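Local structure of uncharacterized protein (Plasmodium falciparum, 1ZSO) at residues Q51-K54 with T55-L58; E95-N99 with E100-F104; V125-T128 with K129-Y133. The protein is of unknown function but probably binds zinc. All blocks are in the same frame, centred on the assembly; numbering follows the deposited sequence.

Contact 1: Q51-K54 with T55-L58; sequences QFRK and TDIL
Asp56 OD2 is gripped by two nitrogens of Arg53, three residues back along the chain. The backbone N of Arg53 gives it an almost perfectly straight hydrogen bond, N to OD2 3.0 Å, although it comes from well above the carboxylate plane. The second donor is Arg53 NH2, only 2.7 Å from Asp56 OD2 but so bent that its hydrogen bond is weak, and it counts chiefly as part of a salt bridge. The better-aimed half of that bridge runs from Arg53 NE to the syn lone pair of Asp56 OD1, 3.1 Å away and near the guanidinium plane. Carboxylate and guanidinium are turned 46° against each other, a twisted pairing and not a flat fork. Bends at chi2 and chi3 (136° and -55°) fold the arginine back alongside the strand it leaves, which brings NE and NH2 up to the carboxylate. Underneath runs a type I beta turn from Arg53 to Asp56, closed by Asp56 N to Arg53 O at 3.0 Å, with Lys54 and Thr55 at its corners. With both residues buried, the neighbouring opposite charges would be expected to favour the ionised carboxylate. The turn carries the chain out of strand 46-52, where the ring of Phe52 meets that of Trp34 of strand 34-40, the planes inclined, and on toward strand 58-59; Tyr79 and Leu58 of the second subunit pack against Arg53 and Asp56.

Contact 2: E95-N99 with E100-F104; sequences EVNNN and EWRDF
Asn97 and Arg102 meet in a polar contact on the protein surface, where the chain leaves a short 3-10 segment and turns into strand 102-110. The side-chain oxygen Asn97 OD1 takes a hydrogen bond from Arg102 NH1; at 2.5 Å it is shorter than usual, and its exact length should not be pressed. The oxygen lies at the edge of the guanidinium, near its plane, while the amide stands almost upright to that group, the two planes 84° apart. Arg102 gets there by running straight out: its chain is extended from CG to NE, and CD passes beside the amide, 3.3 Å from Asn97 OD1. The same oxygen also accepts the backbone N of Glu94, so two donors fix the turn of the amide, and Arg102 NH2 has a long, weak ion pair with Glu94. Glu100 N binds Asn97 O at 2.8 Å. The Glu100 side chain, CG set beside its backbone N (chi1 -56°), lies back along the 3-10 segment until OE2 is 3.5 Å from Val96 O, a meeting of two acceptors, not a bond. Asn98 points elsewhere, its OD1 accepting Leu20 N of strand 9-21. The backbone from Asn97 to Glu100 is a type II beta turn, and Asn99 has the positive phi (62°) that such a turn needs at its third position, which asparagine, after glycine, tolerates well.

Contact 3: V125-T128 with K129-Y133; sequences VEDT and KGKLY
Strands 123-127 and 132-136 form a beta hairpin, and Val125 to Tyr133 make up its tip: a type I turn followed by a G1 bulge. Thr128 and Lys129 occupy the corners of the turn, Gly130 N closes it on Asp127 O at 2.8 Å, and Gly130 itself takes the positive phi (86°) that the bulge requires and glycine favours. Asp127 N then binds Lys131 O at 3.0 Å, after which the ladder continues with Val125 and Tyr133, a hydrogen-bonded pair whose N and O atoms bond both ways. The side chain of Asp127 ties the turn to the strand that follows. With CG lodged between backbone N and carbonyl carbon (chi1 68°), the carboxylate lies over the bulge. Its OD1 accepts Lys131 N, 3.1 Å away and above the carboxylate plane, and more weakly Lys129 N. The other oxygen, OD2, accepts the hydroxyl of Tyr133, OH to OD2 2.5 Å, on its anti side, with ring and carboxylate 63° apart. Lys131 CD rests on one face of that ring, 3.3 Å above its plane and offset toward the rim, while Val125 O sits at the ring edge. On the other side of the hairpin, Leu132 CD2 packs on Glu126 CB at 3.6 Å, and Glu126 OE1 reaches a salt bridge with Arg25 of strand 23-27. Within this chain strand 132-136 is outermost in its four-stranded sheet; Tyr133 and Val125 pack against strand 143-147 of the six-stranded sheet, where Asn147 donates a second bond to Asp127 OD2.

All three contacts are tight turns in which the side chain of an Asp or Asn accepts hydrogen bonds from nearby residues. Contact 1 is buried and faces the second subunit, and a charged pair dominates it. Contact 2 lies on the surface and pairs a neutral amide with an arginine. Contact 3 is partly buried: a carboxylate is held by backbone amides and a tyrosine hydroxyl. Contacts 2 and 3 are neighbours, their centres about 17 Å apart; contact 3 is the edge hairpin of the four-stranded sheet, and contact 2 leads from that sheet into the six-stranded one. Glu95 OE1 touches Thr128 CG2 at 3.9 Å. Contact 1 stands apart, at the end of a three-stranded sheet.

Contact 1: Q51-K54 with T55-L58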
ATOM      1  N   GLN B  51      -6.061  -2.217   0.659  1.00 27.50           N
ATOM      2  CA  GLN B  51      -6.675  -1.510  -0.461  1.00 27.70           C
ATOM      3  C   GLN B  51      -5.638  -1.220  -1.566  1.00 26.93           C
ATOM      4  O   GLN B  51      -4.493  -0.780  -1.329  1.00 25.66           O
ATOM      5  CB  GLN B  51      -7.328  -0.197   0.008  1.00 26.88           C
ATOM      6  CG  GLN B  51      -8.217  -0.276   1.237  1.00 28.13           C
ATOM      7  CD  GLN B  51      -8.673   1.090   1.692  1.00 27.39           C
ATOM      8  OE1 GLN B  51      -8.029   2.075   1.409  1.00 34.72           O
ATOM      9  NE2 GLN B  51      -9.799   1.155   2.382  1.00 28.97           N
ATOM     10  N   PHE B  52      -6.034  -1.421  -2.788  1.00 27.56           N
ATOM     11  CA  PHE B  52      -5.106  -1.066  -3.879  1.00 27.67           C
ATOM     12  C   PHE B  52      -5.840  -0.944  -5.175  1.00 26.78           C
ATOM     13  O   PHE B  52      -6.937  -1.450  -5.293  1.00 27.86           O
ATOM     14  CB  PHE B  52      -3.937  -2.078  -3.998  1.00 28.23           C
ATOM     15  CG  PHE B  52      -4.346  -3.430  -4.513  1.00 28.77           C
ATOM     16  CD1 PHE B  52      -4.358  -3.691  -5.871  1.00 30.20           C
ATOM     17  CD2 PHE B  52      -4.685  -4.434  -3.637  1.00 27.56           C
ATOM     18  CE1 PHE B  52      -4.744  -4.891  -6.342  1.00 26.98           C
ATOM     19  CE2 PHE B  52      -5.091  -5.645  -4.088  1.00 26.93           C
ATOM     20  CZ  PHE B  52      -5.106  -5.893  -5.434  1.00 30.29           C
ATOM     21  N   ARG B  53      -5.211  -0.280  -6.142  1.00 29.20           N
ATOM     22  CA  ARG B  53      -5.680  -0.198  -7.547  1.00 29.21           C
ATOM     23  C   ARG B  53      -4.712  -0.867  -8.509  1.00 28.41           C
ATOM     24  O   ARG B  53      -3.514  -0.880  -8.264  1.00 28.52           O
ATOM     25  CB  ARG B  53      -5.817   1.253  -7.982  1.00 28.79           C
ATOM     26  CG  ARG B  53      -6.976   1.983  -7.311  1.00 34.34           C
ATOM     27  CD  ARG B  53      -6.541   3.356  -6.858  1.00 43.24           C
ATOM     28  NE  ARG B  53      -5.350   3.239  -5.992  1.00 48.36           N
ATOM     29  CZ  ARG B  53      -5.390   3.055  -4.670  1.00 46.59           C
ATOM     30  NH1 ARG B  53      -6.565   3.015  -4.041  1.00 46.19           N
ATOM     31  NH2 ARG B  53      -4.253   2.924  -3.977  1.00 38.66           N
ATOM     32  N   LYS B  54      -5.227  -1.343  -9.646  1.00 27.49           N
ATOM     33  CA  LYS B  54      -4.408  -2.076 -10.627  1.00 28.47           C
ATOM     34  C   LYS B  54      -3.339  -1.163 -11.274  1.00 27.98           C
ATOM     35  O   LYS B  54      -2.484  -1.623 -12.003  1.00 27.81           O
ATOM     36  CB  LYS B  54      -5.317  -2.702 -11.717  1.00 29.67           C
ATOM     37  CG  LYS B  54      -5.636  -1.727 -12.862  1.00 31.28           C
ATOM     38  CD  LYS B  54      -6.977  -1.976 -13.477  1.00 39.03           C
ATOM     39  CE  LYS B  54      -6.913  -2.849 -14.686  1.00 40.63           C
ATOM     40  NZ  LYS B  54      -8.322  -3.278 -15.090  1.00 45.00           N
ATOM     41  N   THR B  55      -3.423   0.145 -11.030  1.00 27.76           N
ATOM     42  CA  THR B  55      -2.514   1.109 -11.631  1.00 27.52           C
ATOM     43  C   THR B  55      -1.391   1.451 -10.676  1.00 26.23           C
ATOM     44  O   THR B  55      -0.436   2.117 -11.087  1.00 26.76           O
ATOM     45  CB  THR B  55      -3.239   2.442 -11.967  1.00 27.37           C
ATOM     46  OG1 THR B  55      -3.899   2.886 -10.807  1.00 27.48           O
ATOM     47  CG2 THR B  55      -4.298   2.266 -13.094  1.00 28.97           C
ATOM     48  N   ASP B  56      -1.509   1.014  -9.417  1.00 25.31           N
ATOM     49  CA  ASP B  56      -0.489   1.322  -8.395  1.00 26.99           C
ATOM     50  C   ASP B  56       0.839   0.681  -8.786  1.00 27.35           C
ATOM     51  O   ASP B  56       0.873  -0.458  -9.255  1.00 25.57           O
ATOM     52  CB  ASP B  56      -0.922   0.855  -6.997  1.00 27.22           C
ATOM     53  CG  ASP B  56      -2.150   1.590  -6.477  1.00 30.23           C
ATOM     54  OD1 ASP B  56      -2.553   2.566  -7.127  1.00 28.39           O
ATOM     55  OD2 ASP B  56      -2.698   1.200  -5.407  1.00 34.76           O
ATOM     56  N   ILE B  57       1.938   1.437  -8.635  1.00 28.42           N
ATOM     57  CA  ILE B  57       3.278   0.971  -9.065  1.00 27.22           C
ATOM     58  C   ILE B  57       4.234   0.962  -7.887  1.00 27.12           C
ATOM     59  O   ILE B  57       4.694   2.014  -7.464  1.00 27.38           O
ATOM     60  CB  ILE B  57       3.868   1.862 -10.204  1.00 26.36           C
ATOM     61  CG1 ILE B  57       2.985   1.788 -11.445  1.00 27.29           C
ATOM     62  CG2 ILE B  57       5.284   1.432 -10.567  1.00 28.61           C
ATOM     63  CD1 ILE B  57       3.299   2.841 -12.513  1.00 26.30           C
ATOM     64  N   LEU B  58       4.539  -0.235  -7.376  1.00 27.13           N
ATOM     65  CA  LEU B  58       5.487  -0.420  -6.274  1.00 26.59           C
ATOM     66  C   LEU B  58       6.678  -1.231  -6.749  1.00 26.54           C
ATOM     67  O   LEU B  58       6.520  -2.370  -7.211  1.00 25.78           O
ATOM     68  CB  LEU B  58       4.856  -1.159  -5.102  1.00 23.92           C
ATOM     69  CG  LEU B  58       3.429  -0.851  -4.656  1.00 29.48           C
ATOM     70  CD1 LEU B  58       3.097  -1.573  -3.343  1.00 27.79           C
ATOM     71  CD2 LEU B  58       3.159   0.617  -4.463  1.00 30.67           C
TER

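Contact 2: E95-N99 with E100-F104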
ATOM      1  N   GLU B  95     -25.047  -9.356 -19.587  1.00 33.05           N
ATOM      2  CA  GLU B  95     -26.405  -9.896 -19.588  1.00 33.74           C
ATOM      3  C   GLU B  95     -26.406 -11.420 -19.754  1.00 32.93           C
ATOM      4  O   GLU B  95     -27.089 -12.158 -19.019  1.00 33.78           O
ATOM      5  CB  GLU B  95     -27.191  -9.241 -20.722  1.00 33.53           C
ATOM      6  CG  GLU B  95     -28.670  -9.553 -20.795  1.00 33.66           C
ATOM      7  CD  GLU B  95     -29.381  -8.671 -21.843  1.00 35.77           C
ATOM      8  OE1 GLU B  95     -28.686  -7.824 -22.471  1.00 40.37           O
ATOM      9  OE2 GLU B  95     -30.618  -8.811 -22.042  1.00 33.31           O
ATOM     10  N   VAL B  96     -25.627 -11.886 -20.716  1.00 31.26           N
ATOM     11  CA  VAL B  96     -25.593 -13.290 -21.039  1.00 29.43           C
ATOM     12  C   VAL B  96     -25.144 -14.166 -19.856  1.00 28.66           C
ATOM     13  O   VAL B  96     -25.482 -15.355 -19.798  1.00 26.78           O
ATOM     14  CB  VAL B  96     -24.713 -13.538 -22.294  1.00 29.61           C
ATOM     15  CG1 VAL B  96     -23.210 -13.411 -21.980  1.00 28.32           C
ATOM     16  CG2 VAL B  96     -25.031 -14.909 -22.895  1.00 29.14           C
ATOM     17  N   ASN B  97     -24.403 -13.585 -18.908  1.00 28.70           N
ATOM     18  CA  ASN B  97     -23.926 -14.333 -17.741  1.00 29.06           C
ATOM     19  C   ASN B  97     -24.911 -14.265 -16.584  1.00 29.42           C
ATOM     20  O   ASN B  97     -24.596 -14.667 -15.453  1.00 28.47           O
ATOM     21  CB  ASN B  97     -22.568 -13.784 -17.234  1.00 31.05           C
ATOM     22  CG  ASN B  97     -21.583 -13.514 -18.358  1.00 32.74           C
ATOM     23  OD1 ASN B  97     -21.038 -12.394 -18.474  1.00 35.73           O
ATOM     24  ND2 ASN B  97     -21.355 -14.528 -19.204  1.00 25.97           N
ATOM     25  N   ASN B  98     -26.089 -13.710 -16.852  1.00 29.78           N
ATOM     26  CA  ASN B  98     -27.077 -13.524 -15.813  1.00 29.62           C
ATOM     27  C   ASN B  98     -27.273 -14.792 -14.961  1.00 29.59           C
ATOM     28  O   ASN B  98     -27.632 -15.886 -15.465  1.00 26.83           O
ATOM     29  CB  ASN B  98     -28.417 -13.065 -16.412  1.00 29.48           C
ATOM     30  CG  ASN B  98     -29.456 -12.770 -15.338  1.00 30.30           C
ATOM     31  OD1 ASN B  98     -29.117 -12.307 -14.244  1.00 30.59           O
ATOM     32  ND2 ASN B  98     -30.723 -13.045 -15.638  1.00 34.59           N
ATOM     33  N   ASN B  99     -27.030 -14.619 -13.666  1.00 29.72           N
ATOM     34  CA  ASN B  99     -27.118 -15.694 -12.677  1.00 31.11           C
ATOM     35  C   ASN B  99     -26.159 -16.873 -12.847  1.00 30.38           C
ATOM     36  O   ASN B  99     -26.396 -17.959 -12.296  1.00 29.28           O
ATOM     37  CB  ASN B  99     -28.562 -16.197 -12.506  1.00 31.78           C
ATOM     38  CG  ASN B  99     -29.102 -15.937 -11.081  1.00 37.34           C
ATOM     39  OD1 ASN B  99     -28.365 -15.470 -10.168  1.00 38.62           O
ATOM     40  ND2 ASN B  99     -30.382 -16.254 -10.879  1.00 38.52           N
ATOM     41  N   GLU B 100     -25.057 -16.652 -13.557  1.00 29.65           N
ATOM     42  CA  GLU B 100     -24.036 -17.696 -13.699  1.00 29.71           C
ATOM     43  C   GLU B 100     -22.766 -17.176 -13.067  1.00 27.52           C
ATOM     44  O   GLU B 100     -22.473 -15.965 -13.160  1.00 26.55           O
ATOM     45  CB  GLU B 100     -23.726 -18.033 -15.161  1.00 28.89           C
ATOM     46  CG  GLU B 100     -24.891 -18.441 -16.021  1.00 32.16           C
ATOM     47  CD  GLU B 100     -24.546 -18.380 -17.519  1.00 33.04           C
ATOM     48  OE1 GLU B 100     -23.350 -18.176 -17.863  1.00 38.39           O
ATOM     49  OE2 GLU B 100     -25.474 -18.504 -18.345  1.00 40.35           O
ATOM     50  N   TRP B 101     -22.027 -18.087 -12.438  1.00 26.30           N
ATOM     51  CA  TRP B 101     -20.661 -17.793 -11.950  1.00 27.47           C
ATOM     52  C   TRP B 101     -19.768 -17.400 -13.119  1.00 29.10           C
ATOM     53  O   TRP B 101     -19.925 -17.902 -14.224  1.00 30.40           O
ATOM     54  CB  TRP B 101     -20.078 -19.004 -11.224  1.00 25.11           C
ATOM     55  CG  TRP B 101     -20.614 -19.123  -9.832  1.00 25.32           C
ATOM     56  CD1 TRP B 101     -21.548 -20.006  -9.378  1.00 24.96           C
ATOM     57  CD2 TRP B 101     -20.269 -18.288  -8.701  1.00 23.43           C
ATOM     58  NE1 TRP B 101     -21.796 -19.779  -8.036  1.00 24.86           N
ATOM     59  CE2 TRP B 101     -21.014 -18.738  -7.603  1.00 23.04           C
ATOM     60  CE3 TRP B 101     -19.412 -17.217  -8.528  1.00 22.86           C
ATOM     61  CZ2 TRP B 101     -20.925 -18.150  -6.357  1.00 21.94           C
ATOM     62  CZ3 TRP B 101     -19.317 -16.646  -7.289  1.00 24.89           C
ATOM     63  CH2 TRP B 101     -20.072 -17.103  -6.220  1.00 23.90           C
ATOM     64  N   ARG B 102     -18.858 -16.472 -12.894  1.00 31.59           N
ATOM     65  CA  ARG B 102     -17.952 -16.049 -13.957  1.00 32.61           C
ATOM     66  C   ARG B 102     -16.677 -15.430 -13.345  1.00 32.95           C
ATOM     67  O   ARG B 102     -16.728 -14.656 -12.389  1.00 31.70           O
ATOM     68  CB  ARG B 102     -18.673 -15.109 -14.967  1.00 33.04           C
ATOM     69  CG  ARG B 102     -17.778 -14.090 -15.729  1.00 34.21           C
ATOM     70  CD  ARG B 102     -18.337 -13.605 -17.101  1.00 35.08           C
ATOM     71  NE  ARG B 102     -17.333 -12.833 -17.858  1.00 38.64           N
ATOM     72  CZ  ARG B 102     -17.548 -12.150 -19.000  1.00 43.08           C
ATOM     73  NH1 ARG B 102     -18.760 -12.098 -19.563  1.00 44.84           N
ATOM     74  NH2 ARG B 102     -16.538 -11.493 -19.590  1.00 41.62           N
ATOM     75  N   ASP B 103     -15.535 -15.822 -13.904  1.00 32.99           N
ATOM     76  CA  ASP B 103     -14.269 -15.220 -13.565  1.00 33.69           C
ATOM     77  C   ASP B 103     -14.335 -13.728 -13.815  1.00 33.50           C
ATOM     78  O   ASP B 103     -14.737 -13.290 -14.893  1.00 33.67           O
ATOM     79  CB  ASP B 103     -13.150 -15.852 -14.394  1.00 34.29           C
ATOM     80  CG  ASP B 103     -12.812 -17.275 -13.937  1.00 36.27           C
ATOM     81  OD1 ASP B 103     -13.383 -17.706 -12.907  1.00 37.92           O
ATOM     82  OD2 ASP B 103     -11.970 -17.953 -14.592  1.00 36.26           O
ATOM     83  N   PHE B 104     -13.943 -12.954 -12.810  1.00 32.09           N
ATOM     84  CA  PHE B 104     -14.059 -11.517 -12.874  1.00 31.94           C
ATOM     85  C   PHE B 104     -12.693 -10.853 -12.939  1.00 31.19           C
ATOM     86  O   PHE B 104     -12.514  -9.877 -13.655  1.00 30.94           O
ATOM     87  CB  PHE B 104     -14.837 -10.992 -11.653  1.00 32.68           C
ATOM     88  CG  PHE B 104     -15.264  -9.558 -11.787  1.00 31.42           C
ATOM     89  CD1 PHE B 104     -16.289  -9.208 -12.647  1.00 31.67           C
ATOM     90  CD2 PHE B 104     -14.606  -8.550 -11.091  1.00 34.38           C
ATOM     91  CE1 PHE B 104     -16.652  -7.891 -12.815  1.00 32.23           C
ATOM     92  CE2 PHE B 104     -14.984  -7.225 -11.253  1.00 34.10           C
ATOM     93  CZ  PHE B 104     -15.994  -6.895 -12.130  1.00 30.99           C
TER

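Contact 3: V125-T128 with K129-Y133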
ATOM      1  N   VAL B 125     -22.189   0.603 -14.252  1.00 38.09           N
ATOM      2  CA  VAL B 125     -23.198  -0.195 -14.905  1.00 37.44           C
ATOM      3  C   VAL B 125     -23.695   0.519 -16.162  1.00 37.70           C
ATOM      4  O   VAL B 125     -23.936   1.726 -16.155  1.00 36.89           O
ATOM      5  CB  VAL B 125     -24.365  -0.451 -13.979  1.00 36.56           C
ATOM      6  CG1 VAL B 125     -25.553  -0.901 -14.776  1.00 32.51           C
ATOM      7  CG2 VAL B 125     -23.966  -1.470 -12.918  1.00 35.44           C
ATOM      8  N   GLU B 126     -23.823  -0.246 -17.239  1.00 38.19           N
ATOM      9  CA  GLU B 126     -24.559   0.193 -18.424  1.00 38.27           C
ATOM     10  C   GLU B 126     -25.856  -0.590 -18.414  1.00 37.50           C
ATOM     11  O   GLU B 126     -25.821  -1.783 -18.155  1.00 37.88           O
ATOM     12  CB  GLU B 126     -23.789  -0.105 -19.713  1.00 37.55           C
ATOM     13  CG  GLU B 126     -24.487   0.492 -20.965  1.00 38.59           C
ATOM     14  CD  GLU B 126     -23.679   0.340 -22.224  1.00 39.07           C
ATOM     15  OE1 GLU B 126     -22.695  -0.431 -22.199  1.00 39.59           O
ATOM     16  OE2 GLU B 126     -24.024   1.000 -23.242  1.00 42.20           O
ATOM     17  N   ASP B 127     -26.991   0.067 -18.671  1.00 36.95           N
ATOM     18  CA  ASP B 127     -28.263  -0.657 -18.791  1.00 36.09           C
ATOM     19  C   ASP B 127     -28.555  -0.960 -20.253  1.00 35.37           C
ATOM     20  O   ASP B 127     -27.809  -0.527 -21.115  1.00 33.75           O
ATOM     21  CB  ASP B 127     -29.427   0.086 -18.110  1.00 36.64           C
ATOM     22  CG  ASP B 127     -29.810   1.405 -18.806  1.00 33.76           C
ATOM     23  OD1 ASP B 127     -29.628   1.584 -20.025  1.00 32.85           O
ATOM     24  OD2 ASP B 127     -30.338   2.276 -18.102  1.00 33.05           O
ATOM     25  N   THR B 128     -29.623  -1.711 -20.517  1.00 35.57           N
ATOM     26  CA  THR B 128     -29.892  -2.220 -21.849  1.00 36.96           C
ATOM     27  C   THR B 128     -30.239  -1.095 -22.843  1.00 37.25           C
ATOM     28  O   THR B 128     -30.129  -1.279 -24.066  1.00 36.50           O
ATOM     29  CB  THR B 128     -31.017  -3.299 -21.856  1.00 37.43           C
ATOM     30  OG1 THR B 128     -32.176  -2.802 -21.176  1.00 36.47           O
ATOM     31  CG2 THR B 128     -30.525  -4.615 -21.207  1.00 37.44           C
ATOM     32  N   LYS B 129     -30.623   0.066 -22.305  1.00 37.13           N
ATOM     33  CA  LYS B 129     -30.878   1.261 -23.111  1.00 37.59           C
ATOM     34  C   LYS B 129     -29.633   2.139 -23.214  1.00 37.27           C
ATOM     35  O   LYS B 129     -29.706   3.278 -23.665  1.00 36.49           O
ATOM     36  CB  LYS B 129     -32.024   2.063 -22.495  1.00 38.50           C
ATOM     37  CG  LYS B 129     -33.345   1.299 -22.415  1.00 39.23           C
ATOM     38  CD  LYS B 129     -33.998   1.163 -23.776  1.00 39.91           C
ATOM     39  CE  LYS B 129     -35.304   0.381 -23.695  1.00 40.38           C
ATOM     40  NZ  LYS B 129     -35.493  -0.490 -24.898  1.00 38.56           N
ATOM     41  N   GLY B 130     -28.500   1.615 -22.750  1.00 37.21           N
ATOM     42  CA  GLY B 130     -27.205   2.215 -23.018  1.00 37.37           C
ATOM     43  C   GLY B 130     -26.720   3.317 -22.089  1.00 37.49           C
ATOM     44  O   GLY B 130     -25.652   3.876 -22.324  1.00 36.78           O
ATOM     45  N   LYS B 131     -27.465   3.638 -21.034  1.00 38.32           N
ATOM     46  CA  LYS B 131     -27.031   4.715 -20.145  1.00 38.90           C
ATOM     47  C   LYS B 131     -26.227   4.145 -18.996  1.00 38.84           C
ATOM     48  O   LYS B 131     -26.423   2.998 -18.584  1.00 39.15           O
ATOM     49  CB  LYS B 131     -28.204   5.571 -19.662  1.00 39.67           C
ATOM     50  CG  LYS B 131     -28.787   5.207 -18.350  1.00 42.15           C
ATOM     51  CD  LYS B 131     -28.420   6.212 -17.297  1.00 45.65           C
ATOM     52  CE  LYS B 131     -29.542   7.217 -17.049  1.00 48.39           C
ATOM     53  NZ  LYS B 131     -29.728   7.369 -15.554  1.00 50.04           N
ATOM     54  N   LEU B 132     -25.296   4.953 -18.511  1.00 38.85           N
ATOM     55  CA  LEU B 132     -24.259   4.487 -17.616  1.00 39.22           C
ATOM     56  C   LEU B 132     -24.510   4.996 -16.216  1.00 39.65           C
ATOM     57  O   LEU B 132     -24.962   6.123 -16.025  1.00 40.42           O
ATOM     58  CB  LEU B 132     -22.905   4.985 -18.104  1.00 39.84           C
ATOM     59  CG  LEU B 132     -22.474   4.480 -19.486  1.00 38.80           C
ATOM     60  CD1 LEU B 132     -21.348   5.313 -19.997  1.00 39.55           C
ATOM     61  CD2 LEU B 132     -22.049   3.046 -19.406  1.00 40.13           C
ATOM     62  N   TYR B 133     -24.234   4.159 -15.230  1.00 39.48           N
ATOM     63  CA  TYR B 133     -24.393   4.558 -13.847  1.00 38.98           C
ATOM     64  C   TYR B 133     -23.038   4.406 -13.197  1.00 39.72           C
ATOM     65  O   TYR B 133     -22.348   3.388 -13.383  1.00 38.62           O
ATOM     66  CB  TYR B 133     -25.454   3.700 -13.152  1.00 39.18           C
ATOM     67  CG  TYR B 133     -26.763   3.650 -13.909  1.00 40.16           C
ATOM     68  CD1 TYR B 133     -26.885   2.929 -15.094  1.00 39.90           C
ATOM     69  CD2 TYR B 133     -27.865   4.357 -13.459  1.00 41.59           C
ATOM     70  CE1 TYR B 133     -28.073   2.896 -15.793  1.00 39.91           C
ATOM     71  CE2 TYR B 133     -29.047   4.342 -14.148  1.00 39.87           C
ATOM     72  CZ  TYR B 133     -29.151   3.603 -15.307  1.00 41.04           C
ATOM     73  OH  TYR B 133     -30.354   3.596 -15.961  1.00 38.00           O
TER